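Long-range contact in cyclic GMP-AMP synthase-like receptor (Tribolium castaneum, PDB 7LT2), which senses double-stranded RNA in the cytoplasm and, as a nucleotidyltransferase, makes cyclic GMP-AMP from ATP and GTP in innate immunity: residues A[305-319]-A[341-355]. Residues are numbered along the deposited sequence; the frame is centred on the assembly and turned at random.
Sequences FMTTLREYNEFIADQ and NNISNRIGYIIKDIE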
ATOM      1  N   PHE A 305     -21.352   9.562  -1.921  1.00 20.08           N
ATOM      2  CA  PHE A 305     -20.553  10.246  -0.905  1.00 20.28           C
ATOM      3  C   PHE A 305     -21.326  10.399   0.401  1.00 20.17           C
ATOM      4  O   PHE A 305     -20.815  10.071   1.478  1.00 18.10           O
ATOM      5  CB  PHE A 305     -20.102  11.612  -1.429  1.00 18.67           C
ATOM      6  CG  PHE A 305     -19.489  12.504  -0.371  1.00 20.63           C
ATOM      7  CD1 PHE A 305     -18.230  12.232   0.145  1.00 19.37           C
ATOM      8  CD2 PHE A 305     -20.162  13.627   0.083  1.00 20.02           C
ATOM      9  CE1 PHE A 305     -17.664  13.050   1.110  1.00 20.04           C
ATOM     10  CE2 PHE A 305     -19.601  14.452   1.048  1.00 22.47           C
ATOM     11  CZ  PHE A 305     -18.352  14.164   1.562  1.00 19.81           C
ATOM     12  N   MET A 306     -22.558  10.910   0.327  1.00 22.14           N
ATOM     13  CA  MET A 306     -23.339  11.131   1.540  1.00 21.86           C
ATOM     14  C   MET A 306     -23.648   9.824   2.255  1.00 20.38           C
ATOM     15  O   MET A 306     -23.602   9.754   3.489  1.00 19.85           O
ATOM     16  CB  MET A 306     -24.636  11.870   1.207  1.00 22.05           C
ATOM     17  CG  MET A 306     -24.438  13.326   0.814  1.00 23.57           C
ATOM     18  SD  MET A 306     -23.657  14.294   2.121  1.00 24.52           S
ATOM     19  CE  MET A 306     -24.811  14.021   3.460  1.00 25.03           C
ATOM     20  N   THR A 307     -23.977   8.776   1.501  1.00 20.93           N
ATOM     21  CA  THR A 307     -24.347   7.521   2.140  1.00 21.54           C
ATOM     22  C   THR A 307     -23.141   6.849   2.782  1.00 19.89           C
ATOM     23  O   THR A 307     -23.232   6.369   3.919  1.00 21.46           O
ATOM     24  CB  THR A 307     -25.011   6.590   1.128  1.00 21.39           C
ATOM     25  OG1 THR A 307     -26.263   7.157   0.728  1.00 23.72           O
ATOM     26  CG2 THR A 307     -25.254   5.221   1.748  1.00 25.80           C
ATOM     27  N   THR A 308     -22.000   6.814   2.081  1.00 19.05           N
ATOM     28  CA  THR A 308     -20.818   6.184   2.663  1.00 17.58           C
ATOM     29  C   THR A 308     -20.256   7.017   3.807  1.00 20.92           C
ATOM     30  O   THR A 308     -19.710   6.459   4.761  1.00 20.85           O
ATOM     31  CB  THR A 308     -19.739   5.928   1.601  1.00 17.99           C
ATOM     32  OG1 THR A 308     -19.371   7.146   0.935  1.00 18.58           O
ATOM     33  CG2 THR A 308     -20.227   4.911   0.575  1.00 17.06           C
ATOM     34  N   LEU A 309     -20.404   8.344   3.744  1.00 17.85           N
ATOM     35  CA  LEU A 309     -19.973   9.182   4.860  1.00 18.03           C
ATOM     36  C   LEU A 309     -20.785   8.885   6.114  1.00 20.40           C
ATOM     37  O   LEU A 309     -20.228   8.795   7.215  1.00 20.37           O
ATOM     38  CB  LEU A 309     -20.082  10.662   4.490  1.00 19.32           C
ATOM     39  CG  LEU A 309     -19.735  11.684   5.584  1.00 19.43           C
ATOM     40  CD1 LEU A 309     -18.285  11.564   6.048  1.00 19.96           C
ATOM     41  CD2 LEU A 309     -20.022  13.103   5.108  1.00 21.90           C
ATOM     42  N   ARG A 310     -22.101   8.719   5.965  1.00 18.45           N
ATOM     43  CA  ARG A 310     -22.944   8.352   7.099  1.00 19.89           C
ATOM     44  C   ARG A 310     -22.538   7.003   7.685  1.00 22.49           C
ATOM     45  O   ARG A 310     -22.479   6.844   8.912  1.00 22.43           O
ATOM     46  CB  ARG A 310     -24.411   8.322   6.667  1.00 23.57           C
ATOM     47  CG  ARG A 310     -24.999   9.686   6.338  1.00 26.06           C
ATOM     48  CD  ARG A 310     -26.465   9.560   5.949  1.00 29.77           C
ATOM     49  NE  ARG A 310     -27.012  10.816   5.451  1.00 34.05           N
ATOM     50  CZ  ARG A 310     -27.524  11.767   6.219  1.00 36.75           C
ATOM     51  NH1 ARG A 310     -27.580  11.639   7.536  1.00 32.41           N
ATOM     52  NH2 ARG A 310     -27.995  12.875   5.652  1.00 35.37           N
ATOM     53  N   GLU A 311     -22.268   6.015   6.819  1.00 23.12           N
ATOM     54  CA  GLU A 311     -21.912   4.678   7.294  1.00 25.16           C
ATOM     55  C   GLU A 311     -20.520   4.675   7.924  1.00 22.56           C
ATOM     56  O   GLU A 311     -20.290   3.989   8.927  1.00 21.48           O
ATOM     57  CB  GLU A 311     -22.022   3.661   6.146  1.00 25.25           C
ATOM     58  CG  GLU A 311     -23.285   2.803   6.196  1.00 47.19           C
ATOM     59  CD  GLU A 311     -23.312   1.899   7.405  1.00 43.78           C
ATOM     60  OE1 GLU A 311     -22.507   0.942   7.438  1.00 48.02           O
ATOM     61  OE2 GLU A 311     -24.137   2.152   8.316  1.00 48.95           O
ATOM     62  N   TYR A 312     -19.589   5.448   7.355  1.00 20.94           N
ATOM     63  CA  TYR A 312     -18.279   5.653   7.969  1.00 19.93           C
ATOM     64  C   TYR A 312     -18.414   6.214   9.383  1.00 23.36           C
ATOM     65  O   TYR A 312     -17.735   5.754  10.310  1.00 23.31           O
ATOM     66  CB  TYR A 312     -17.454   6.579   7.069  1.00 20.60           C
ATOM     67  CG  TYR A 312     -16.166   7.121   7.646  1.00 19.02           C
ATOM     68  CD1 TYR A 312     -15.137   6.273   8.018  1.00 20.27           C
ATOM     69  CD2 TYR A 312     -15.965   8.489   7.764  1.00 17.64           C
ATOM     70  CE1 TYR A 312     -13.952   6.771   8.528  1.00 20.54           C
ATOM     71  CE2 TYR A 312     -14.786   8.998   8.264  1.00 22.66           C
ATOM     72  CZ  TYR A 312     -13.782   8.137   8.642  1.00 20.60           C
ATOM     73  OH  TYR A 312     -12.607   8.652   9.139  1.00 22.09           O
ATOM     74  N   ASN A 313     -19.308   7.187   9.571  1.00 21.71           N
ATOM     75  CA  ASN A 313     -19.534   7.727  10.907  1.00 23.49           C
ATOM     76  C   ASN A 313     -20.068   6.670  11.867  1.00 27.66           C
ATOM     77  O   ASN A 313     -19.725   6.684  13.055  1.00 25.65           O
ATOM     78  CB  ASN A 313     -20.492   8.916  10.839  1.00 20.80           C
ATOM     79  CG  ASN A 313     -20.421   9.784  12.076  1.00 31.31           C
ATOM     80  OD1 ASN A 313     -19.416   9.784  12.785  1.00 30.97           O
ATOM     81  ND2 ASN A 313     -21.485  10.527  12.343  1.00 33.76           N
ATOM     82  N   GLU A 314     -20.898   5.741  11.378  1.00 23.95           N
ATOM     83  CA  GLU A 314     -21.435   4.702  12.257  1.00 22.73           C
ATOM     84  C   GLU A 314     -20.341   3.756  12.742  1.00 22.70           C
ATOM     85  O   GLU A 314     -20.382   3.293  13.888  1.00 24.20           O
ATOM     86  CB  GLU A 314     -22.540   3.921  11.546  1.00 27.99           C
ATOM     87  CG  GLU A 314     -23.755   4.754  11.180  1.00 28.60           C
ATOM     88  CD  GLU A 314     -24.501   5.278  12.395  1.00 47.82           C
ATOM     89  OE1 GLU A 314     -24.286   4.748  13.508  1.00 48.25           O
ATOM     90  OE2 GLU A 314     -25.304   6.223  12.235  1.00 50.48           O
ATOM     91  N   PHE A 315     -19.372   3.436  11.880  1.00 22.76           N
ATOM     92  CA  PHE A 315     -18.219   2.653  12.320  1.00 21.22           C
ATOM     93  C   PHE A 315     -17.455   3.376  13.420  1.00 23.04           C
ATOM     94  O   PHE A 315     -17.093   2.780  14.439  1.00 23.47           O
ATOM     95  CB  PHE A 315     -17.287   2.366  11.140  1.00 18.88           C
ATOM     96  CG  PHE A 315     -17.718   1.204  10.281  1.00 22.37           C
ATOM     97  CD1 PHE A 315     -17.366  -0.094  10.616  1.00 25.29           C
ATOM     98  CD2 PHE A 315     -18.446   1.416   9.121  1.00 23.51           C
ATOM     99  CE1 PHE A 315     -17.749  -1.165   9.819  1.00 24.43           C
ATOM    100  CE2 PHE A 315     -18.827   0.356   8.320  1.00 23.68           C
ATOM    101  CZ  PHE A 315     -18.479  -0.939   8.670  1.00 21.48           C
ATOM    102  N   ILE A 316     -17.190   4.667  13.219  1.00 21.28           N
ATOM    103  CA  ILE A 316     -16.445   5.444  14.205  1.00 19.52           C
ATOM    104  C   ILE A 316     -17.224   5.526  15.511  1.00 21.89           C
ATOM    105  O   ILE A 316     -16.673   5.314  16.598  1.00 24.34           O
ATOM    106  CB  ILE A 316     -16.122   6.844  13.651  1.00 21.82           C
ATOM    107  CG1 ILE A 316     -15.254   6.746  12.394  1.00 23.32           C
ATOM    108  CG2 ILE A 316     -15.427   7.690  14.708  1.00 23.49           C
ATOM    109  CD1 ILE A 316     -13.883   6.164  12.646  1.00 27.08           C
ATOM    110  N   ALA A 317     -18.521   5.836  15.421  1.00 24.26           N
ATOM    111  CA  ALA A 317     -19.358   5.912  16.617  1.00 26.74           C
ATOM    112  C   ALA A 317     -19.394   4.579  17.354  1.00 27.37           C
ATOM    113  O   ALA A 317     -19.329   4.541  18.589  1.00 26.78           O
ATOM    114  CB  ALA A 317     -20.772   6.352  16.242  1.00 25.23           C
ATOM    115  N   ASP A 318     -19.500   3.475  16.613  1.00 28.25           N
ATOM    116  CA  ASP A 318     -19.457   2.146  17.211  1.00 25.33           C
ATOM    117  C   ASP A 318     -18.072   1.797  17.746  1.00 25.02           C
ATOM    118  O   ASP A 318     -17.939   0.808  18.477  1.00 30.70           O
ATOM    119  CB  ASP A 318     -19.908   1.108  16.177  1.00 26.80           C
ATOM    120  CG  ASP A 318     -20.176  -0.256  16.788  1.00 35.06           C
ATOM    121  OD1 ASP A 318     -20.971  -0.339  17.749  1.00 34.78           O
ATOM    122  OD2 ASP A 318     -19.603  -1.250  16.290  1.00 36.79           O
ATOM    123  N   GLN A 319     -17.052   2.588  17.400  1.00 25.41           N
ATOM    124  CA  GLN A 319     -15.680   2.389  17.864  1.00 22.51           C
ATOM    125  C   GLN A 319     -15.131   1.026  17.446  1.00 27.45           C
ATOM    126  O   GLN A 319     -14.335   0.414  18.159  1.00 24.78           O
ATOM    127  CB  GLN A 319     -15.578   2.597  19.381  1.00 25.30           C
ATOM    128  CG  GLN A 319     -16.070   3.978  19.799  1.00 25.96           C
ATOM    129  CD  GLN A 319     -15.894   4.273  21.273  1.00 34.45           C
ATOM    130  OE1 GLN A 319     -15.359   3.461  22.029  1.00 35.02           O
ATOM    131  NE2 GLN A 319     -16.352   5.449  21.691  1.00 33.43           N
ATOM    132  N   ASN A 341     -15.227   9.433  20.103  1.00 24.73           N
ATOM    133  CA  ASN A 341     -16.449  10.196  20.344  1.00 24.24           C
ATOM    134  C   ASN A 341     -16.360  11.586  19.723  1.00 24.81           C
ATOM    135  O   ASN A 341     -17.296  12.041  19.056  1.00 27.30           O
ATOM    136  CB  ASN A 341     -16.726  10.300  21.845  1.00 28.81           C
ATOM    137  CG  ASN A 341     -17.260   9.005  22.441  1.00 27.50           C
ATOM    138  OD1 ASN A 341     -17.687   8.102  21.721  1.00 31.37           O
ATOM    139  ND2 ASN A 341     -17.245   8.915  23.769  1.00 29.76           N
ATOM    140  N   ASN A 342     -15.236  12.278  19.930  1.00 22.97           N
ATOM    141  CA  ASN A 342     -15.081  13.618  19.374  1.00 22.49           C
ATOM    142  C   ASN A 342     -15.101  13.589  17.851  1.00 21.99           C
ATOM    143  O   ASN A 342     -15.710  14.457  17.216  1.00 27.38           O
ATOM    144  CB  ASN A 342     -13.781  14.255  19.868  1.00 22.76           C
ATOM    145  CG  ASN A 342     -13.816  14.598  21.347  1.00 24.12           C
ATOM    146  OD1 ASN A 342     -14.884  14.729  21.952  1.00 27.06           O
ATOM    147  ND2 ASN A 342     -12.640  14.763  21.933  1.00 25.01           N
ATOM    148  N   ILE A 343     -14.430  12.608  17.246  1.00 21.60           N
ATOM    149  CA  ILE A 343     -14.397  12.542  15.789  1.00 23.67           C
ATOM    150  C   ILE A 343     -15.788  12.244  15.239  1.00 25.20           C
ATOM    151  O   ILE A 343     -16.230  12.867  14.268  1.00 24.01           O
ATOM    152  CB  ILE A 343     -13.354  11.512  15.320  1.00 23.62           C
ATOM    153  CG1 ILE A 343     -11.947  11.984  15.695  1.00 26.70           C
ATOM    154  CG2 ILE A 343     -13.446  11.298  13.809  1.00 19.00           C
ATOM    155  CD1 ILE A 343     -10.871  10.952  15.460  1.00 21.57           C
ATOM    156  N   SER A 344     -16.507  11.307  15.861  1.00 22.92           N
ATOM    157  CA  SER A 344     -17.865  11.002  15.414  1.00 24.80           C
ATOM    158  C   SER A 344     -18.786  12.210  15.560  1.00 23.70           C
ATOM    159  O   SER A 344     -19.636  12.457  14.696  1.00 25.77           O
ATOM    160  CB  SER A 344     -18.419   9.806  16.187  1.00 28.94           C
ATOM    161  OG  SER A 344     -19.734   9.497  15.755  1.00 32.53           O
ATOM    162  N   ASN A 345     -18.639  12.975  16.646  1.00 24.30           N
ATOM    163  CA  ASN A 345     -19.441  14.184  16.805  1.00 26.64           C
ATOM    164  C   ASN A 345     -19.096  15.221  15.740  1.00 27.66           C
ATOM    165  O   ASN A 345     -19.990  15.893  15.210  1.00 30.82           O
ATOM    166  CB  ASN A 345     -19.244  14.768  18.205  1.00 24.28           C
ATOM    167  CG  ASN A 345     -19.850  13.899  19.294  1.00 30.03           C
ATOM    168  OD1 ASN A 345     -20.731  13.078  19.038  1.00 32.71           O
ATOM    169  ND2 ASN A 345     -19.386  14.087  20.523  1.00 30.21           N
ATOM    170  N   ARG A 346     -17.804  15.375  15.433  1.00 27.21           N
ATOM    171  CA  ARG A 346     -17.368  16.228  14.329  1.00 25.85           C
ATOM    172  C   ARG A 346     -18.083  15.864  13.036  1.00 27.03           C
ATOM    173  O   ARG A 346     -18.673  16.721  12.369  1.00 27.61           O
ATOM    174  CB  ARG A 346     -15.862  16.075  14.121  1.00 33.70           C
ATOM    175  CG  ARG A 346     -14.967  17.122  14.718  1.00 36.44           C
ATOM    176  CD  ARG A 346     -13.624  17.001  14.012  1.00 36.53           C
ATOM    177  NE  ARG A 346     -12.518  17.613  14.733  1.00 42.66           N
ATOM    178  CZ  ARG A 346     -11.948  18.758  14.393  1.00 36.31           C
ATOM    179  NH1 ARG A 346     -12.387  19.473  13.368  1.00 36.25           N
ATOM    180  NH2 ARG A 346     -10.906  19.194  15.093  1.00 40.25           N
ATOM    181  N   ILE A 347     -18.010  14.590  12.658  1.00 24.78           N
ATOM    182  CA  ILE A 347     -18.553  14.150  11.380  1.00 23.40           C
ATOM    183  C   ILE A 347     -20.064  14.320  11.357  1.00 22.86           C
ATOM    184  O   ILE A 347     -20.642  14.710  10.334  1.00 25.02           O
ATOM    185  CB  ILE A 347     -18.130  12.695  11.115  1.00 24.85           C
ATOM    186  CG1 ILE A 347     -16.602  12.602  11.049  1.00 28.62           C
ATOM    187  CG2 ILE A 347     -18.764  12.171   9.839  1.00 21.44           C
ATOM    188  CD1 ILE A 347     -16.076  11.186  11.044  1.00 22.83           C
ATOM    189  N   GLY A 348     -20.727  14.052  12.483  1.00 23.16           N
ATOM    190  CA  GLY A 348     -22.164  14.261  12.550  1.00 24.06           C
ATOM    191  C   GLY A 348     -22.555  15.706  12.305  1.00 25.00           C
ATOM    192  O   GLY A 348     -23.525  15.982  11.595  1.00 25.91           O
ATOM    193  N   TYR A 349     -21.811  16.648  12.894  1.00 28.09           N
ATOM    194  CA  TYR A 349     -22.056  18.059  12.616  1.00 30.30           C
ATOM    195  C   TYR A 349     -21.890  18.364  11.135  1.00 27.74           C
ATOM    196  O   TYR A 349     -22.683  19.113  10.555  1.00 30.96           O
ATOM    197  CB  TYR A 349     -21.114  18.943  13.435  1.00 34.67           C
ATOM    198  CG  TYR A 349     -20.769  20.238  12.723  1.00 37.99           C
ATOM    199  CD1 TYR A 349     -21.661  21.303  12.704  1.00 45.81           C
ATOM    200  CD2 TYR A 349     -19.560  20.385  12.050  1.00 38.79           C
ATOM    201  CE1 TYR A 349     -21.356  22.484  12.042  1.00 47.49           C
ATOM    202  CE2 TYR A 349     -19.247  21.558  11.386  1.00 33.91           C
ATOM    203  CZ  TYR A 349     -20.148  22.603  11.385  1.00 42.15           C
ATOM    204  OH  TYR A 349     -19.837  23.770  10.725  1.00 45.22           O
ATOM    205  N   ILE A 350     -20.852  17.802  10.511  1.00 26.76           N
ATOM    206  CA  ILE A 350     -20.605  18.061   9.096  1.00 28.29           C
ATOM    207  C   ILE A 350     -21.751  17.522   8.251  1.00 25.01           C
ATOM    208  O   ILE A 350     -22.240  18.201   7.339  1.00 26.46           O
ATOM    209  CB  ILE A 350     -19.248  17.465   8.677  1.00 25.52           C
ATOM    210  CG1 ILE A 350     -18.112  18.211   9.386  1.00 32.65           C
ATOM    211  CG2 ILE A 350     -19.079  17.515   7.162  1.00 25.33           C
ATOM    212  CD1 ILE A 350     -16.744  17.601   9.185  1.00 33.03           C
ATOM    213  N   ILE A 351     -22.212  16.304   8.553  1.00 25.18           N
ATOM    214  CA  ILE A 351     -23.327  15.723   7.810  1.00 21.21           C
ATOM    215  C   ILE A 351     -24.557  16.621   7.892  1.00 26.94           C
ATOM    216  O   ILE A 351     -25.228  16.872   6.882  1.00 26.45           O
ATOM    217  CB  ILE A 351     -23.625  14.301   8.321  1.00 22.69           C
ATOM    218  CG1 ILE A 351     -22.426  13.389   8.055  1.00 23.86           C
ATOM    219  CG2 ILE A 351     -24.873  13.746   7.644  1.00 26.82           C
ATOM    220  CD1 ILE A 351     -22.550  12.021   8.678  1.00 25.97           C
ATOM    221  N   LYS A 352     -24.865  17.132   9.089  1.00 26.87           N
ATOM    222  CA  LYS A 352     -26.012  18.023   9.231  1.00 28.30           C
ATOM    223  C   LYS A 352     -25.822  19.298   8.421  1.00 28.06           C
ATOM    224  O   LYS A 352     -26.787  19.852   7.879  1.00 27.13           O
ATOM    225  CB  LYS A 352     -26.238  18.365  10.704  1.00 27.39           C
ATOM    226  CG  LYS A 352     -26.554  17.170  11.583  1.00 42.59           C
ATOM    227  CD  LYS A 352     -27.829  16.478  11.136  1.00 42.87           C
ATOM    228  CE  LYS A 352     -29.021  16.921  11.966  1.00 50.56           C
ATOM    229  NZ  LYS A 352     -28.911  16.447  13.373  1.00 60.82           N
ATOM    230  N   ASP A 353     -24.582  19.773   8.320  1.00 28.79           N
ATOM    231  CA  ASP A 353     -24.316  21.041   7.655  1.00 26.72           C
ATOM    232  C   ASP A 353     -24.359  20.924   6.135  1.00 29.81           C
ATOM    233  O   ASP A 353     -24.614  21.924   5.454  1.00 25.38           O
ATOM    234  CB  ASP A 353     -22.953  21.580   8.102  1.00 24.64           C
ATOM    235  CG  ASP A 353     -22.776  23.045   7.789  1.00 31.05           C
ATOM    236  OD1 ASP A 353     -23.561  23.858   8.318  1.00 32.47           O
ATOM    237  OD2 ASP A 353     -21.846  23.381   7.026  1.00 33.96           O
ATOM    238  N   ILE A 354     -24.116  19.733   5.589  1.00 27.12           N
ATOM    239  CA  ILE A 354     -24.077  19.536   4.144  1.00 28.32           C
ATOM    240  C   ILE A 354     -25.269  18.743   3.624  1.00 27.49           C
ATOM    241  O   ILE A 354     -25.520  18.767   2.408  1.00 28.17           O
ATOM    242  CB  ILE A 354     -22.762  18.860   3.703  1.00 21.93           C
ATOM    243  CG1 ILE A 354     -22.712  17.411   4.191  1.00 30.18           C
ATOM    244  CG2 ILE A 354     -21.561  19.646   4.206  1.00 23.25           C
ATOM    245  CD1 ILE A 354     -21.440  16.676   3.797  1.00 26.46           C
ATOM    246  N   GLU A 355     -25.981  18.026   4.495  1.00 29.75           N
ATOM    247  CA  GLU A 355     -27.223  17.304   4.224  1.00 34.51           C
ATOM    248  C   GLU A 355     -28.046  17.911   3.096  1.00 41.12           C
ATOM    249  O   GLU A 355     -28.265  17.279   2.057  1.00 32.75           O
ATOM    250  CB  GLU A 355     -28.064  17.284   5.503  1.00 35.68           C
ATOM    251  CG  GLU A 355     -28.854  16.028   5.730  1.00 45.99           C
ATOM    252  CD  GLU A 355     -29.091  15.774   7.200  1.00 40.95           C
ATOM    253  OE1 GLU A 355     -29.484  16.720   7.921  1.00 38.39           O
ATOM    254  OE2 GLU A 355     -28.859  14.629   7.641  1.00 47.97           O
TER
HETATM  255  O   HOH W   1     -19.448   6.662  20.417  1.00 28.83           O
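Ile351 is a knob that fits among Met306, Leu309, Arg310 and Asn313 of the facing helix. The helices run antiparallel, with axes 8.5 Å apart at closest and a crossing angle of -156°. Ile351 CG2 lies over one face of the Arg310 guanidinium, 3.4 Å from NH1. The guanidinium edge meets Glu355: Arg310 NH2 is 2.8 Å from Glu355 OE2 in a nearly straight hydrogen bond (N-H...O 163°), part of a salt bridge. The guanidinium and carboxylate planes are 12° apart, and OE2 uses its anti lone pair. The Leu309 and Ile351 side chains lie alongside each other, pointing opposite ways, with Ile351 CG1 3.8 Å from Leu309 CD2. Met306 bends at chi2 and chi3, which brings SD to 3.7 Å from Ile354 CD1. Asn313 is a second knob, set among Ser344, Ile347, Gly348 and Ile351. Gln319, the positive-phi residue of the Schellman motif that ends helix 301-318, gives Asn341 OD1 a weak hydrogen bond from NE2, 3.0 Å. In the helical HhH/H2TH-like domain, Leu309 and Ile350 pack on Leu268 of helix 258-272, Tyr312 touches Ile281 of helix 278-291, probably an ATP-site residue as in relatives, and Ile354 packs on Ile361 and His364 of helix 361-365.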